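Local coordinates for TIGR00266 family protein (PDB 1YOX) that is of unknown function but belongs to the mitochondrial biogenesis AIM24 family, within the cupin clan, at residues C[102-116]-C[146-159]. Residues are numbered along the deposited sequence; the frame is centred on the assembly and turned at random.
Sequences AVDLDDVGGRLFCQK and FILQKLEGDGLVFV
Glu152 OE1 lies in the plane of the Arg111 guanidinium, at its edge, in a long salt bridge of 3.6 Å to NH1; the two groups are turned 61° apart, and the stronger partner of Arg111 is Asp187, which meets NH2. The Phe158 ring receives Ala102 CB obliquely, 3.7 Å from CE2, while Tyr10 packs edge-to-face against it. Phe113, nearly parallel to the ring of Phe185, comes obliquely to Lys150 CB, and the side chains of Phe146 and Gln115 cross at about a right angle. Two antiparallel strand pairs, 102-104 with 156-159 and 111-115 with 146-152, belong to different sheets of this cupin-clan fold, and the turns 105-110 and 153-155 carry the chain between them. The two sheets meet through Leu112 CD2, 4.1 Å from Val157 CG1, and Cys114 SG, 3.5 Å from Val159 CG1. Cys114 has SG anti to its backbone nitrogen (chi1 -162°), which directs the sulfur to Val159. From the first turn, Leu105 CD2 touches Val157 CG2 at 3.9 Å, and Leu105 N donates to Gly155 O. Also between the turns, Gly153 N hydrogen-bonds to Gly110 O at 3.2 Å, from above the carbonyl plane.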
loop_
_atom_site.group_PDB
_atom_site.type_symbol
_atom_site.label_atom_id
_atom_site.label_comp_id
_atom_site.label_asym_id
_atom_site.label_seq_id
_atom_site.Cartn_x
_atom_site.Cartn_y
_atom_site.Cartn_z
ATOM N N ALA C 102 -12.928 13.569 3.342
ATOM C CA ALA C 102 -13.337 14.690 4.182
ATOM C C ALA C 102 -14.770 14.418 4.544
ATOM O O ALA C 102 -15.556 14.001 3.709
ATOM C CB ALA C 102 -13.209 16.009 3.425
ATOM N N VAL C 103 -15.118 14.593 5.799
ATOM C CA VAL C 103 -16.503 14.450 6.179
ATOM C C VAL C 103 -16.875 15.725 6.914
ATOM O O VAL C 103 -16.268 16.071 7.933
ATOM C CB VAL C 103 -16.754 13.169 7.037
ATOM C CG1 VAL C 103 -18.213 13.095 7.496
ATOM C CG2 VAL C 103 -16.372 11.886 6.264
ATOM N N ASP C 104 -17.844 16.456 6.363
ATOM C CA ASP C 104 -18.362 17.639 7.055
ATOM C C ASP C 104 -19.268 17.140 8.147
ATOM O O ASP C 104 -20.191 16.374 7.900
ATOM C CB ASP C 104 -19.109 18.573 6.103
ATOM C CG ASP C 104 -19.378 19.942 6.718
ATOM O OD1 ASP C 104 -19.652 20.033 7.936
ATOM O OD2 ASP C 104 -19.322 20.941 5.986
ATOM N N LEU C 105 -18.978 17.533 9.371
ATOM C CA LEU C 105 -19.798 17.109 10.471
ATOM C C LEU C 105 -21.245 17.620 10.293
ATOM O O LEU C 105 -22.208 16.865 10.555
ATOM C CB LEU C 105 -19.156 17.504 11.808
ATOM C CG LEU C 105 -18.378 16.432 12.622
ATOM C CD1 LEU C 105 -17.962 15.214 11.821
ATOM C CD2 LEU C 105 -17.194 17.012 13.391
ATOM N N ASP C 106 -21.405 18.860 9.796
ATOM C CA ASP C 106 -22.755 19.388 9.512
ATOM C C ASP C 106 -23.565 18.411 8.683
ATOM O O ASP C 106 -24.723 18.188 8.969
ATOM C CB ASP C 106 -22.733 20.757 8.825
ATOM C CG ASP C 106 -22.446 21.895 9.789
ATOM O OD1 ASP C 106 -22.207 23.038 9.310
ATOM O OD2 ASP C 106 -22.440 21.652 11.021
ATOM N N ASP C 107 -22.935 17.812 7.680
ATOM C CA ASP C 107 -23.603 16.868 6.775
ATOM C C ASP C 107 -24.053 15.577 7.433
ATOM O O ASP C 107 -24.675 14.749 6.782
ATOM C CB ASP C 107 -22.698 16.528 5.577
ATOM C CG ASP C 107 -22.675 17.628 4.522
ATOM O OD1 ASP C 107 -23.743 18.236 4.231
ATOM O OD2 ASP C 107 -21.581 17.880 3.973
ATOM N N VAL C 108 -23.721 15.391 8.703
ATOM C CA VAL C 108 -24.002 14.136 9.423
ATOM C C VAL C 108 -24.395 14.388 10.897
ATOM O O VAL C 108 -24.083 13.586 11.782
ATOM C CB VAL C 108 -22.801 13.103 9.364
ATOM C CG1 VAL C 108 -22.540 12.613 7.942
ATOM C CG2 VAL C 108 -21.530 13.675 10.006
ATOM N N GLY C 109 -25.067 15.511 11.156
ATOM C CA GLY C 109 -25.675 15.725 12.464
ATOM C C GLY C 109 -24.729 16.225 13.535
ATOM O O GLY C 109 -25.135 16.434 14.668
ATOM N N GLY C 110 -23.471 16.445 13.174
ATOM C CA GLY C 110 -22.484 16.954 14.123
ATOM C C GLY C 110 -21.882 15.885 15.002
ATOM O O GLY C 110 -21.437 16.175 16.114
ATOM N N ARG C 111 -21.870 14.643 14.508
ATOM C CA ARG C 111 -21.214 13.536 15.216
ATOM C C ARG C 111 -20.781 12.396 14.286
ATOM O O ARG C 111 -21.570 11.888 13.483
ATOM C CB ARG C 111 -22.102 12.983 16.322
ATOM C CG ARG C 111 -21.375 12.018 17.276
ATOM C CD ARG C 111 -22.029 12.012 18.646
ATOM N NE ARG C 111 -23.445 11.652 18.550
ATOM C CZ ARG C 111 -24.421 12.229 19.248
ATOM N NH1 ARG C 111 -24.149 13.218 20.099
ATOM N NH2 ARG C 111 -25.669 11.812 19.083
ATOM N N LEU C 112 -19.525 11.982 14.394
ATOM C CA LEU C 112 -19.123 10.797 13.654
ATOM C C LEU C 112 -18.386 9.855 14.572
ATOM O O LEU C 112 -17.696 10.285 15.485
ATOM C CB LEU C 112 -18.325 11.150 12.385
ATOM C CG LEU C 112 -17.908 10.045 11.393
ATOM C CD1 LEU C 112 -19.062 9.446 10.610
ATOM C CD2 LEU C 112 -16.814 10.563 10.435
ATOM N N PHE C 113 -18.605 8.565 14.346
ATOM C CA PHE C 113 -17.881 7.506 15.016
ATOM C C PHE C 113 -16.783 6.977 14.111
ATOM O O PHE C 113 -16.991 6.742 12.907
ATOM C CB PHE C 113 -18.838 6.392 15.418
ATOM C CG PHE C 113 -19.851 6.828 16.440
ATOM C CD1 PHE C 113 -21.087 7.339 16.040
ATOM C CD2 PHE C 113 -19.547 6.785 17.803
ATOM C CE1 PHE C 113 -22.031 7.783 17.006
ATOM C CE2 PHE C 113 -20.486 7.213 18.767
ATOM C CZ PHE C 113 -21.724 7.704 18.364
ATOM N N CYS C 114 -15.613 6.770 14.698
ATOM C CA CYS C 114 -14.436 6.556 13.894
ATOM C C CYS C 114 -13.511 5.565 14.538
ATOM O O CYS C 114 -13.155 5.756 15.684
ATOM C CB CYS C 114 -13.699 7.891 13.775
ATOM S SG CYS C 114 -12.582 7.866 12.465
ATOM N N GLN C 115 -13.101 4.519 13.815
ATOM C CA GLN C 115 -12.019 3.660 14.316
ATOM C C GLN C 115 -10.765 4.508 14.516
ATOM O O GLN C 115 -10.427 5.323 13.682
ATOM C CB GLN C 115 -11.735 2.462 13.405
ATOM C CG GLN C 115 -10.907 1.382 14.151
ATOM C CD GLN C 115 -10.310 0.301 13.276
ATOM O OE1 GLN C 115 -10.864 -0.037 12.212
ATOM N NE2 GLN C 115 -9.188 -0.296 13.742
ATOM N N LYS C 116 -10.084 4.346 15.634
ATOM C CA LYS C 116 -8.999 5.266 15.964
ATOM C C LYS C 116 -7.895 5.312 14.896
ATOM O O LYS C 116 -7.378 6.392 14.575
ATOM C CB LYS C 116 -8.450 5.012 17.372
ATOM C CG LYS C 116 -7.199 5.829 17.722
ATOM C CD LYS C 116 -6.597 5.396 19.061
ATOM C CE LYS C 116 -5.104 5.650 19.093
ATOM N NZ LYS C 116 -4.391 5.003 17.876
ATOM N N PHE C 146 -9.461 -2.662 20.179
ATOM C CA PHE C 146 -10.316 -2.031 19.181
ATOM C C PHE C 146 -10.936 -0.784 19.815
ATOM O O PHE C 146 -11.629 -0.867 20.832
ATOM C CB PHE C 146 -11.390 -3.005 18.668
ATOM C CG PHE C 146 -12.288 -2.411 17.615
ATOM C CD1 PHE C 146 -11.833 -2.240 16.312
ATOM C CD2 PHE C 146 -13.584 -1.981 17.937
ATOM C CE1 PHE C 146 -12.659 -1.663 15.332
ATOM C CE2 PHE C 146 -14.415 -1.396 16.966
ATOM C CZ PHE C 146 -13.952 -1.242 15.658
ATOM N N ILE C 147 -10.661 0.372 19.203
ATOM C CA ILE C 147 -11.060 1.674 19.747
ATOM C C ILE C 147 -11.910 2.475 18.737
ATOM O O ILE C 147 -11.487 2.720 17.594
ATOM C CB ILE C 147 -9.814 2.462 20.218
ATOM C CG1 ILE C 147 -9.003 1.606 21.214
ATOM C CG2 ILE C 147 -10.205 3.842 20.787
ATOM C CD1 ILE C 147 -7.535 2.051 21.439
ATOM N N LEU C 148 -13.133 2.805 19.153
ATOM C CA LEU C 148 -14.001 3.735 18.425
ATOM C C LEU C 148 -14.000 5.083 19.094
ATOM O O LEU C 148 -14.301 5.182 20.270
ATOM C CB LEU C 148 -15.438 3.256 18.368
ATOM C CG LEU C 148 -15.856 2.426 17.183
ATOM C CD1 LEU C 148 -17.346 2.139 17.325
ATOM C CD2 LEU C 148 -15.566 3.152 15.885
ATOM N N GLN C 149 -13.639 6.107 18.328
ATOM C CA GLN C 149 -13.690 7.479 18.781
ATOM C C GLN C 149 -15.013 8.156 18.401
ATOM O O GLN C 149 -15.686 7.718 17.464
ATOM C CB GLN C 149 -12.512 8.247 18.197
ATOM C CG GLN C 149 -11.200 7.754 18.739
ATOM C CD GLN C 149 -10.058 8.526 18.200
ATOM O OE1 GLN C 149 -9.880 8.639 16.969
ATOM N NE2 GLN C 149 -9.264 9.086 19.098
ATOM N N LYS C 150 -15.394 9.188 19.155
ATOM C CA LYS C 150 -16.490 10.076 18.723
ATOM C C LYS C 150 -15.955 11.457 18.398
ATOM O O LYS C 150 -15.231 12.067 19.179
ATOM C CB LYS C 150 -17.678 10.143 19.714
ATOM C CG LYS C 150 -17.349 10.513 21.149
ATOM C CD LYS C 150 -18.646 10.796 21.970
ATOM C CE LYS C 150 -18.320 11.053 23.463
ATOM N NZ LYS C 150 -19.481 10.830 24.396
ATOM N N LEU C 151 -16.314 11.908 17.209
ATOM C CA LEU C 151 -15.921 13.209 16.704
ATOM C C LEU C 151 -17.217 14.020 16.637
ATOM O O LEU C 151 -18.162 13.644 15.923
ATOM C CB LEU C 151 -15.282 13.087 15.313
ATOM C CG LEU C 151 -14.329 11.905 15.042
ATOM C CD1 LEU C 151 -13.948 11.808 13.577
ATOM C CD2 LEU C 151 -13.083 11.981 15.916
ATOM N N GLU C 152 -17.277 15.103 17.403
ATOM C CA GLU C 152 -18.454 15.980 17.345
ATOM C C GLU C 152 -18.124 17.476 17.151
ATOM O O GLU C 152 -17.074 17.962 17.556
ATOM C CB GLU C 152 -19.426 15.707 18.530
ATOM C CG GLU C 152 -18.770 15.425 19.886
ATOM C CD GLU C 152 -19.628 14.578 20.830
ATOM O OE1 GLU C 152 -20.607 13.929 20.391
ATOM O OE2 GLU C 152 -19.315 14.561 22.044
ATOM N N GLY C 153 -19.034 18.205 16.523
ATOM C CA GLY C 153 -18.796 19.622 16.291
ATOM C C GLY C 153 -19.370 19.972 14.956
ATOM O O GLY C 153 -20.123 19.188 14.398
ATOM N N ASP C 154 -19.015 21.146 14.442
ATOM C CA ASP C 154 -19.621 21.646 13.211
ATOM C C ASP C 154 -18.610 21.837 12.084
ATOM O O ASP C 154 -18.910 22.488 11.064
ATOM C CB ASP C 154 -20.402 22.943 13.483
ATOM C CG ASP C 154 -19.493 24.158 13.672
ATOM O OD1 ASP C 154 -18.397 23.993 14.253
ATOM O OD2 ASP C 154 -19.882 25.282 13.230
ATOM N N GLY C 155 -17.425 21.247 12.248
ATOM C CA GLY C 155 -16.339 21.463 11.301
ATOM C C GLY C 155 -15.990 20.257 10.456
ATOM O O GLY C 155 -16.742 19.266 10.383
ATOM N N LEU C 156 -14.819 20.354 9.836
ATOM C CA LEU C 156 -14.277 19.303 8.982
ATOM C C LEU C 156 -13.400 18.300 9.701
ATOM O O LEU C 156 -12.560 18.624 10.541
ATOM C CB LEU C 156 -13.531 19.894 7.801
ATOM C CG LEU C 156 -14.476 20.477 6.758
ATOM C CD1 LEU C 156 -13.681 21.382 5.829
ATOM C CD2 LEU C 156 -15.205 19.374 5.981
ATOM N N VAL C 157 -13.619 17.062 9.306
ATOM C CA VAL C 157 -12.984 15.885 9.872
ATOM C C VAL C 157 -12.442 15.142 8.645
ATOM O O VAL C 157 -13.036 15.216 7.577
ATOM C CB VAL C 157 -14.064 15.111 10.680
ATOM C CG1 VAL C 157 -14.211 13.690 10.263
ATOM C CG2 VAL C 157 -13.905 15.345 12.200
ATOM N N PHE C 158 -11.299 14.488 8.774
ATOM C CA PHE C 158 -10.731 13.706 7.682
ATOM C C PHE C 158 -10.408 12.333 8.257
ATOM O O PHE C 158 -9.758 12.209 9.314
ATOM C CB PHE C 158 -9.473 14.369 7.114
ATOM C CG PHE C 158 -9.691 15.785 6.665
ATOM C CD1 PHE C 158 -9.702 16.831 7.596
ATOM C CD2 PHE C 158 -9.937 16.075 5.316
ATOM C CE1 PHE C 158 -9.942 18.146 7.195
ATOM C CE2 PHE C 158 -10.162 17.408 4.893
ATOM C CZ PHE C 158 -10.157 18.437 5.838
ATOM N N VAL C 159 -10.907 11.308 7.579
ATOM C CA VAL C 159 -10.731 9.960 8.040
ATOM C C VAL C 159 -10.065 9.196 6.900
ATOM O O VAL C 159 -10.192 9.584 5.744
ATOM C CB VAL C 159 -12.091 9.277 8.539
ATOM C CG1 VAL C 159 -12.688 10.011 9.762
ATOM C CG2 VAL C 159 -13.108 9.177 7.442
#